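Local coordinates for putative exported protein (Aeromonas hydrophila subsp. hydrophila, PDB 4PJ2) that probably inhibits i-type (invertebrate-type) lysozymes in the periplasm and binds a magnesium ion, at residues 78-83 with 90-95; 15-20 with 95-100. One frame throughout, in Å; residues are numbered along the deposited sequence. Where two conformers were deposited one is given.

Contact 1 (78-83 with 90-95)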
loop_
_atom_site.group_PDB
_atom_site.type_symbol
_atom_site.label_atom_id
_atom_site.label_comp_id
_atom_site.label_asym_id
_atom_site.label_seq_id
_atom_site.Cartn_x
_atom_site.Cartn_y
_atom_site.Cartn_z
ATOM N N ILE A 78 -11.903 -5.361 -9.930
ATOM C CA ILE A 78 -10.828 -4.403 -9.674
ATOM C C ILE A 78 -10.351 -4.599 -8.254
ATOM O O ILE A 78 -11.133 -4.553 -7.319
ATOM C CB ILE A 78 -11.266 -2.939 -9.904
ATOM C CG1 ILE A 78 -11.785 -2.778 -11.333
ATOM C CG2 ILE A 78 -10.073 -2.004 -9.631
ATOM C CD1 ILE A 78 -13.301 -2.838 -11.478
ATOM N N VAL A 79 -9.053 -4.861 -8.105
ATOM C CA VAL A 79 -8.435 -4.999 -6.794
ATOM C C VAL A 79 -7.622 -3.741 -6.530
ATOM O O VAL A 79 -6.699 -3.437 -7.281
ATOM C CB VAL A 79 -7.532 -6.249 -6.700
ATOM C CG1 VAL A 79 -6.921 -6.365 -5.312
ATOM C CG2 VAL A 79 -8.325 -7.510 -7.028
ATOM N N VAL A 80 -7.995 -3.000 -5.487
ATOM C CA VAL A 80 -7.357 -1.725 -5.162
ATOM C C VAL A 80 -6.425 -1.922 -3.987
ATOM O O VAL A 80 -6.808 -2.495 -2.986
ATOM C CB VAL A 80 -8.391 -0.636 -4.808
ATOM C CG1 VAL A 80 -7.668 0.685 -4.552
ATOM C CG2 VAL A 80 -9.419 -0.491 -5.916
ATOM N N VAL A 81 -5.209 -1.413 -4.123
ATOM C CA VAL A 81 -4.159 -1.588 -3.127
ATOM C C VAL A 81 -3.638 -0.224 -2.694
ATOM O O VAL A 81 -3.404 0.637 -3.535
ATOM C CB VAL A 81 -2.998 -2.425 -3.709
ATOM C CG1 VAL A 81 -1.828 -2.555 -2.734
ATOM C CG2 VAL A 81 -3.506 -3.816 -4.073
ATOM N N GLU A 82 -3.446 -0.056 -1.389
ATOM C CA GLU A 82 -2.998 1.204 -0.785
ATOM C C GLU A 82 -1.563 1.047 -0.275
ATOM O O GLU A 82 -1.297 0.174 0.543
ATOM C CB GLU A 82 -3.939 1.558 0.382
ATOM C CG GLU A 82 -3.473 2.670 1.333
ATOM C CD GLU A 82 -4.448 2.911 2.481
ATOM O OE1 GLU A 82 -4.386 2.179 3.494
ATOM O OE2 GLU A 82 -5.279 3.837 2.370
ATOM N N SER A 83 -0.664 1.919 -0.716
ATOM C CA SER A 83 0.722 1.913 -0.254
ATOM C C SER A 83 0.796 2.089 1.243
ATOM O O SER A 83 0.021 2.876 1.824
ATOM C CB SER A 83 1.516 3.042 -0.902
ATOM O OG SER A 83 2.808 3.079 -0.321
ATOM N N LEU A 90 -2.401 4.849 -4.361
ATOM C CA LEU A 90 -3.234 3.734 -4.797
ATOM C C LEU A 90 -2.705 3.115 -6.068
ATOM O O LEU A 90 -2.213 3.761 -6.986
ATOM C CB LEU A 90 -4.677 4.203 -5.025
ATOM C CG LEU A 90 -5.402 4.751 -3.792
ATOM C CD1 LEU A 90 -6.809 5.215 -4.170
ATOM C CD2 LEU A 90 -5.478 3.753 -2.659
ATOM N N SER A 91 -2.847 1.796 -6.114
ATOM C CA SER A 91 -2.610 1.030 -7.320
ATOM C C SER A 91 -3.793 0.094 -7.474
ATOM O O SER A 91 -4.573 -0.103 -6.543
ATOM C CB SER A 91 -1.274 0.275 -7.237
ATOM O OG SER A 91 -1.211 -0.541 -6.077
ATOM N N ALA A 92 -3.976 -0.426 -8.669
ATOM C CA ALA A 92 -5.086 -1.332 -8.882
ATOM C C ALA A 92 -4.833 -2.168 -10.101
ATOM O O ALA A 92 -4.200 -1.725 -11.059
ATOM C CB ALA A 92 -6.386 -0.564 -9.054
ATOM N N ASP A 93 -5.354 -3.385 -10.050
ATOM C CA ASP A 93 -5.386 -4.285 -11.189
ATOM C C ASP A 93 -6.826 -4.608 -11.521
ATOM O O ASP A 93 -7.637 -4.817 -10.627
ATOM C CB ASP A 93 -4.634 -5.577 -10.864
ATOM C CG ASP A 93 -3.203 -5.316 -10.514
ATOM O OD1 ASP A 93 -2.452 -4.857 -11.399
ATOM O OD2 ASP A 93 -2.838 -5.528 -9.338
ATOM N N ALA A 94 -7.129 -4.642 -12.809
ATOM C CA ALA A 94 -8.444 -5.061 -13.281
ATOM C C ALA A 94 -8.333 -6.419 -13.974
ATOM O O ALA A 94 -7.361 -6.675 -14.688
ATOM C CB ALA A 94 -9.038 -4.023 -14.234
ATOM N N PHE A 95 -9.357 -7.245 -13.782
ATOM C CA PHE A 95 -9.427 -8.586 -14.348
ATOM C C PHE A 95 -10.746 -8.807 -15.057
ATOM O O PHE A 95 -11.799 -8.412 -14.556
ATOM C CB PHE A 95 -9.325 -9.667 -13.256
ATOM C CG PHE A 95 -8.083 -9.597 -12.430
ATOM C CD1 PHE A 95 -7.026 -10.461 -12.658
ATOM C CD2 PHE A 95 -7.987 -8.695 -11.396
ATOM C CE1 PHE A 95 -5.893 -10.390 -11.883
ATOM C CE2 PHE A 95 -6.842 -8.607 -10.626
ATOM C CZ PHE A 95 -5.803 -9.459 -10.867
#
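Val79 and Asp93 face each other as an antiparallel hydrogen-bonded pair, and Val81 with Ser91 forms the next. Val79 N donates to Asp93 O at 2.9 Å, and Asp93 N returns a longer bond to Val79 O at 3.1 Å. The second pair is tighter: Val81 N lies 2.8 Å from Ser91 O with an N-H...O angle of 173°. Between the two pairs, Val80 and Ala92 make a non-hydrogen-bonded pair, where Ala92 CA leans a C-H on Val79 O (3.1 Å).

On the face of Val79 and Val81, Val79 CG2 is anti to its carbonyl carbon, which carries it to Phe95 CE2 at 4.0 Å, a diagonal contact two residues beyond its paired Asp93. Ser91 OG rests against Val81 CB (3.5 Å). On the opposite face, Ile78 CG2 meets Ala92 CB at 4.0 Å, and Leu90 CD2 touches Val80 CG1 and Glu82 CB.

Farther out, helix 118-123 packs on Ile78, Leu90 and Ala92, while the carboxylate of Asp93 is bonded to Tyr32 and His108. Glu82 OE1 bonds a polar side chain of another protein chain. The whole is a beta hairpin, its two strands forming the centre of a four-stranded antiparallel sheet.

Contact 2 (15-20 with 95-100)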
loop_
_atom_site.group_PDB
_atom_site.type_symbol
_atom_site.label_atom_id
_atom_site.label_comp_id
_atom_site.label_asym_id
_atom_site.label_seq_id
_atom_site.Cartn_x
_atom_site.Cartn_y
_atom_site.Cartn_z
ATOM N N GLN A 15 -20.471 -17.312 -11.381
ATOM C CA GLN A 15 -19.112 -17.659 -10.988
ATOM C C GLN A 15 -18.778 -16.986 -9.683
ATOM O O GLN A 15 -19.419 -15.996 -9.285
ATOM C CB GLN A 15 -18.104 -17.251 -12.041
ATOM C CG GLN A 15 -18.249 -17.952 -13.351
ATOM C CD GLN A 15 -17.073 -17.668 -14.282
ATOM O OE1 GLN A 15 -16.656 -16.520 -14.469
ATOM N NE2 GLN A 15 -16.533 -18.708 -14.854
ATOM N N VAL A 16 -17.757 -17.505 -9.022
ATOM C CA VAL A 16 -17.358 -17.010 -7.722
ATOM C C VAL A 16 -15.867 -16.733 -7.758
ATOM O O VAL A 16 -15.097 -17.499 -8.338
ATOM C CB VAL A 16 -17.689 -18.035 -6.630
ATOM C CG1 VAL A 16 -17.122 -17.622 -5.281
ATOM C CG2 VAL A 16 -19.187 -18.245 -6.574
ATOM N N VAL A 17 -15.456 -15.639 -7.136
ATOM C CA VAL A 17 -14.050 -15.272 -7.084
ATOM C C VAL A 17 -13.643 -15.086 -5.628
ATOM O O VAL A 17 -14.412 -14.588 -4.815
ATOM C CB VAL A 17 -13.770 -14.015 -7.986
ATOM C CG1 VAL A 17 -14.379 -12.751 -7.407
ATOM C CG2 VAL A 17 -12.318 -13.799 -8.185
ATOM N N THR A 18 -12.419 -15.487 -5.298
ATOM C CA THR A 18 -11.817 -15.122 -4.034
ATOM C C THR A 18 -10.541 -14.337 -4.291
ATOM O O THR A 18 -9.878 -14.509 -5.309
ATOM C CB THR A 18 -11.510 -16.318 -3.141
ATOM O OG1 THR A 18 -10.473 -17.084 -3.745
ATOM C CG2 THR A 18 -12.737 -17.183 -2.917
ATOM N N VAL A 19 -10.224 -13.469 -3.345
ATOM C CA VAL A 19 -9.020 -12.649 -3.407
ATOM C C VAL A 19 -8.357 -12.742 -2.051
ATOM O O VAL A 19 -9.001 -12.516 -1.032
ATOM C CB VAL A 19 -9.336 -11.180 -3.748
ATOM C CG1 VAL A 19 -8.042 -10.366 -3.803
ATOM C CG2 VAL A 19 -10.081 -11.107 -5.067
ATOM N N SER A 20 -7.063 -13.063 -2.054
ATOM C CA SER A 20 -6.304 -13.290 -0.825
ATOM C C SER A 20 -4.935 -12.658 -0.907
ATOM O O SER A 20 -4.288 -12.731 -1.941
ATOM C CB SER A 20 -6.021 -14.784 -0.657
ATOM O OG SER A 20 -7.179 -15.527 -0.443
ATOM N N PHE A 95 -9.357 -7.245 -13.782
ATOM C CA PHE A 95 -9.427 -8.586 -14.348
ATOM C C PHE A 95 -10.746 -8.807 -15.057
ATOM O O PHE A 95 -11.799 -8.412 -14.556
ATOM C CB PHE A 95 -9.325 -9.667 -13.256
ATOM C CG PHE A 95 -8.083 -9.597 -12.430
ATOM C CD1 PHE A 95 -7.026 -10.461 -12.658
ATOM C CD2 PHE A 95 -7.987 -8.695 -11.396
ATOM C CE1 PHE A 95 -5.893 -10.390 -11.883
ATOM C CE2 PHE A 95 -6.842 -8.607 -10.626
ATOM C CZ PHE A 95 -5.803 -9.459 -10.867
ATOM N N THR A 96 -10.679 -9.458 -16.205
ATOM C CA THR A 96 -11.878 -10.018 -16.815
ATOM C C THR A 96 -12.070 -11.420 -16.277
ATOM O O THR A 96 -11.084 -12.115 -15.988
ATOM C CB THR A 96 -11.810 -10.056 -18.345
ATOM O OG1 THR A 96 -10.581 -10.647 -18.762
ATOM C CG2 THR A 96 -11.902 -8.661 -18.902
ATOM N N LEU A 97 -13.344 -11.796 -16.113
ATOM C CA LEU A 97 -13.761 -13.096 -15.581
ATOM C C LEU A 97 -15.181 -13.464 -16.060
ATOM O O LEU A 97 -16.171 -12.788 -15.737
ATOM C CB LEU A 97 -13.740 -13.136 -14.061
ATOM C CG LEU A 97 -13.402 -11.884 -13.273
ATOM C CD1 LEU A 97 -14.498 -10.846 -13.385
ATOM C CD2 LEU A 97 -13.214 -12.254 -11.847
ATOM N N ASN A 98 -15.291 -14.556 -16.802
ATOM C CA ASN A 98 -16.589 -15.014 -17.282
ATOM C C ASN A 98 -16.539 -16.505 -17.631
ATOM O O ASN A 98 -15.462 -17.104 -17.730
ATOM C CB ASN A 98 -17.046 -14.173 -18.484
ATOM C CG ASN A 98 -16.034 -14.161 -19.600
ATOM O OD1 ASN A 98 -15.800 -15.187 -20.250
ATOM N ND2 ASN A 98 -15.427 -13.001 -19.840
ATOM N N PRO A 99 -17.708 -17.122 -17.801
ATOM C CA PRO A 99 -17.715 -18.560 -18.084
ATOM C C PRO A 99 -17.033 -18.928 -19.406
ATOM O O PRO A 99 -16.426 -19.995 -19.496
ATOM C CB PRO A 99 -19.212 -18.888 -18.149
ATOM C CG PRO A 99 -19.871 -17.837 -17.346
ATOM C CD PRO A 99 -19.061 -16.597 -17.557
ATOM N N GLN A 100 -17.121 -18.056 -20.407
ATOM C CA GLN A 100 -16.639 -18.380 -21.750
ATOM C C GLN A 100 -15.110 -18.383 -21.843
ATOM O O GLN A 100 -14.519 -19.263 -22.476
ATOM C CB GLN A 100 -17.212 -17.392 -22.780
ATOM C CG GLN A 100 -18.730 -17.449 -22.951
ATOM C CD GLN A 100 -19.498 -16.930 -21.738
ATOM O OE1 GLN A 100 -19.044 -16.021 -21.029
ATOM N NE2 GLN A 100 -20.664 -17.520 -21.487
HETATM O O HOH W 1 -18.120 -14.286 -14.215
HETATM O O HOH W 2 -14.599 -19.870 -17.118
#
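Leu97, on strand 90-98, meets Val17 where two four-stranded antiparallel sheets pack face to face, so this is packing of sheets rather than strand pairing. Leu97 CD2 touches Val17 CG2 at 4.1 Å, the two side chains crossing at about a right angle. Both side chains also pack on Leu77 of strand 76-82. A water lies 2.9 Å from Leu97 O and 2.7 Å from Gln15 OE1 and links the two segments.

At Asn98 the partner is the main chain, because its side chain points away: OD1 is bonded to Glu101 N, and the group lies beside Gln74 of the magnesium site. Gln15 sends its amide over the Asn98-Pro99 peptide, with OE1 3.2 Å from Asn98 C. A second water donates to Asn98 O and accepts from Gln15 NE2, so both ends of the glutamine amide are joined through water to strand 90-98 carbonyls.

Pro99 follows as the strand ends. Its ring lies beside the amide, Pro99 CD being 3.9 Å from Gln15 OE1, while Gln15 NE2 comes within 3.4 Å of Pro99 CA.

After strand 6-10 the chain lays down Gln15 and strand 16-21, one half of contact 2, within the sheet of strands 6-10, 16-21, 30-37 and 49-57. It then enters the second sheet at strand 60-67 and passes through the magnesium-binding loop to strand 76-82. Contact 1 closes the hairpin loop between strands 76-82 and 90-98. Only at the far end of strand 90-98 does contact 2 close its much longer loop, which therefore encloses contact 1. Their centres lie 16 Å apart, and Phe95 belongs to both ranges. Contact 1 knits neighbouring strands within one sheet; contact 2 ties that sheet to the other.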